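Local coordinates for putative peptide ABC-transport system periplasmic peptide-binding protein (Campylobacter jejuni, PDB 4OEV) that binds nickel(II) outside the cytoplasm for an ABC-type importer, and belongs to a solute-binding family that probably also serves peptide transport, at residues G171-F176 with R191-H196. Residues are numbered along the deposited sequence; the frame is centred on the assembly and turned at random.
Sequences GEYVEF and RLIIKH
The guanidinium of Arg-191 and the carboxylate of Glu-175 meet nearly at right angles, their planes 86° apart. Glu-175 OE2 sits at the guanidinium edge, 3.0 Å from Arg-191 NE, yet the donor reaches that oxygen from above the carboxylate plane; a weak second bond from NH1 completes the salt bridge. CD1 of Ile-193 lies over one guanidinium face near the rim, and NH2 is hydrogen-bonded to Thr-6, contacts that probably restrict the group's rotation. With CG anti to the backbone N (chi1 173°) and the rest of the chain extended, Glu-175 rises from the sheet past Ile-193, its CG 3.9 Å from Ile-193 CG1. The Tyr-173 ring stands on this same face: Glu-172 OE1 lies in plane at its edge, and Ile-193 CG2 approaches Tyr-173 CD1 obliquely at 4.0 Å.

On the other face, the Phe-176 ring has Leu-192 O at its edge and Ile-194 CG1 3.8 Å from Phe-176 CE1. Leu-32 of helix 30-33 touches Phe-176, Leu-192 and Ile-194, which places this apolar side against the protein interior. The imidazole of His-196 works edge-on: ND1 donates to Gly-171 O at 3.1 Å, the oxygen only 2° out of the ring plane. A water donating to Glu-172 O and His-196 O spans the same end of the pair.

Between the faces, paired backbone bonds join Val-174 to Ile-194 and Phe-176 to Leu-192, while His-196 N gives a nearly linear bond to Glu-172 O. Glu-172 and Tyr-173 both face Lys-169, a classic beta bulge. Alternating hydrogen-bonded and non-hydrogen-bonded pairs, axes 4.8 Å apart, define the central antiparallel pair of a mixed sheet, 191-196 parallel to 6-11 and 173-178 antiparallel to 163-169, in a family 5 solute-binding protein; the His-196 side chain lies about 12 Å from the bound nickel ion.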
# COMPACT_ATOMS: atom_id res chain seq x y z
N GLY A 171 20.65 -0.78 -2.81
CA GLY A 171 20.35 -1.25 -1.46
C GLY A 171 20.61 -0.23 -0.36
O GLY A 171 20.21 -0.42 0.78
N GLU A 172 21.29 0.86 -0.72
CA GLU A 172 21.71 1.87 0.25
C GLU A 172 20.88 3.15 0.15
O GLU A 172 20.24 3.56 1.11
CB GLU A 172 23.19 2.20 0.06
CG GLU A 172 24.16 1.50 0.99
CD GLU A 172 25.48 2.27 1.13
OE1 GLU A 172 25.44 3.50 1.35
OE2 GLU A 172 26.56 1.64 1.02
N TYR A 173 20.92 3.81 -1.01
CA TYR A 173 20.21 5.06 -1.17
C TYR A 173 20.03 5.45 -2.64
O TYR A 173 20.75 4.96 -3.51
CB TYR A 173 20.94 6.19 -0.43
CG TYR A 173 22.28 6.59 -1.05
CD1 TYR A 173 22.34 7.55 -2.06
CD2 TYR A 173 23.48 6.03 -0.60
CE1 TYR A 173 23.54 7.92 -2.63
CE2 TYR A 173 24.69 6.41 -1.15
CZ TYR A 173 24.72 7.36 -2.17
OH TYR A 173 25.92 7.75 -2.73
N VAL A 174 19.10 6.36 -2.89
CA VAL A 174 18.99 7.00 -4.21
C VAL A 174 19.15 8.48 -3.93
O VAL A 174 18.61 8.96 -2.92
CB VAL A 174 17.63 6.71 -4.91
CG1 VAL A 174 17.67 7.12 -6.37
CG2 VAL A 174 17.23 5.21 -4.79
N GLU A 175 19.92 9.18 -4.75
CA GLU A 175 20.16 10.62 -4.58
C GLU A 175 19.53 11.44 -5.72
O GLU A 175 19.63 11.08 -6.89
CB GLU A 175 21.65 10.92 -4.49
CG GLU A 175 21.97 12.44 -4.49
CD GLU A 175 23.46 12.73 -4.53
OE1 GLU A 175 24.22 11.76 -4.29
OE2 GLU A 175 23.86 13.91 -4.81
N PHE A 176 18.87 12.54 -5.35
CA PHE A 176 18.18 13.42 -6.29
C PHE A 176 18.66 14.85 -6.16
O PHE A 176 19.24 15.22 -5.14
CB PHE A 176 16.68 13.40 -6.06
CG PHE A 176 16.10 12.02 -6.05
CD1 PHE A 176 16.04 11.28 -4.87
CD2 PHE A 176 15.63 11.45 -7.22
CE1 PHE A 176 15.49 9.99 -4.87
CE2 PHE A 176 15.08 10.14 -7.21
CZ PHE A 176 15.03 9.42 -6.04
N ARG A 191 19.02 19.45 -2.63
CA ARG A 191 19.53 18.08 -2.61
C ARG A 191 18.68 17.17 -1.72
O ARG A 191 18.39 17.51 -0.56
CB ARG A 191 20.98 18.12 -2.13
CG ARG A 191 21.79 16.87 -2.40
CD ARG A 191 23.28 17.20 -2.61
NE ARG A 191 24.06 15.96 -2.65
CZ ARG A 191 24.63 15.40 -1.59
NH1 ARG A 191 25.30 14.26 -1.72
NH2 ARG A 191 24.54 15.98 -0.40
N LEU A 192 18.31 16.00 -2.25
CA LEU A 192 17.46 15.05 -1.52
C LEU A 192 17.95 13.62 -1.66
O LEU A 192 18.16 13.12 -2.76
CB LEU A 192 16.00 15.15 -2.00
CG LEU A 192 15.03 14.06 -1.51
CD1 LEU A 192 14.88 14.05 0.03
CD2 LEU A 192 13.67 14.18 -2.18
N ILE A 193 18.08 12.94 -0.53
CA ILE A 193 18.55 11.56 -0.49
C ILE A 193 17.57 10.65 0.27
O ILE A 193 17.19 10.94 1.39
CB ILE A 193 19.95 11.50 0.16
CG1 ILE A 193 20.95 12.23 -0.75
CG2 ILE A 193 20.38 10.10 0.36
CD1 ILE A 193 22.40 12.23 -0.24
N ILE A 194 17.12 9.59 -0.39
CA ILE A 194 16.23 8.59 0.18
C ILE A 194 17.04 7.36 0.54
O ILE A 194 17.51 6.61 -0.31
CB ILE A 194 15.09 8.21 -0.79
CG1 ILE A 194 14.39 9.47 -1.29
CG2 ILE A 194 14.14 7.11 -0.14
CD1 ILE A 194 13.63 10.23 -0.23
N LYS A 195 17.20 7.16 1.84
CA LYS A 195 18.04 6.10 2.34
C LYS A 195 17.19 4.87 2.67
O LYS A 195 16.11 4.97 3.27
CB LYS A 195 18.82 6.59 3.57
CG LYS A 195 19.95 5.72 3.98
CD LYS A 195 20.84 6.42 5.02
CE LYS A 195 21.88 5.44 5.51
NZ LYS A 195 22.85 6.07 6.43
N HIS A 196 17.68 3.71 2.25
CA HIS A 196 16.94 2.48 2.46
C HIS A 196 17.20 1.91 3.84
O HIS A 196 18.23 1.28 4.06
CB HIS A 196 17.31 1.43 1.42
CG HIS A 196 16.60 0.11 1.62
ND1 HIS A 196 17.24 -1.10 1.52
CD2 HIS A 196 15.30 -0.16 1.90
CE1 HIS A 196 16.36 -2.08 1.75
NE2 HIS A 196 15.18 -1.53 1.97
O HOH W 1 21.25 2.19 3.71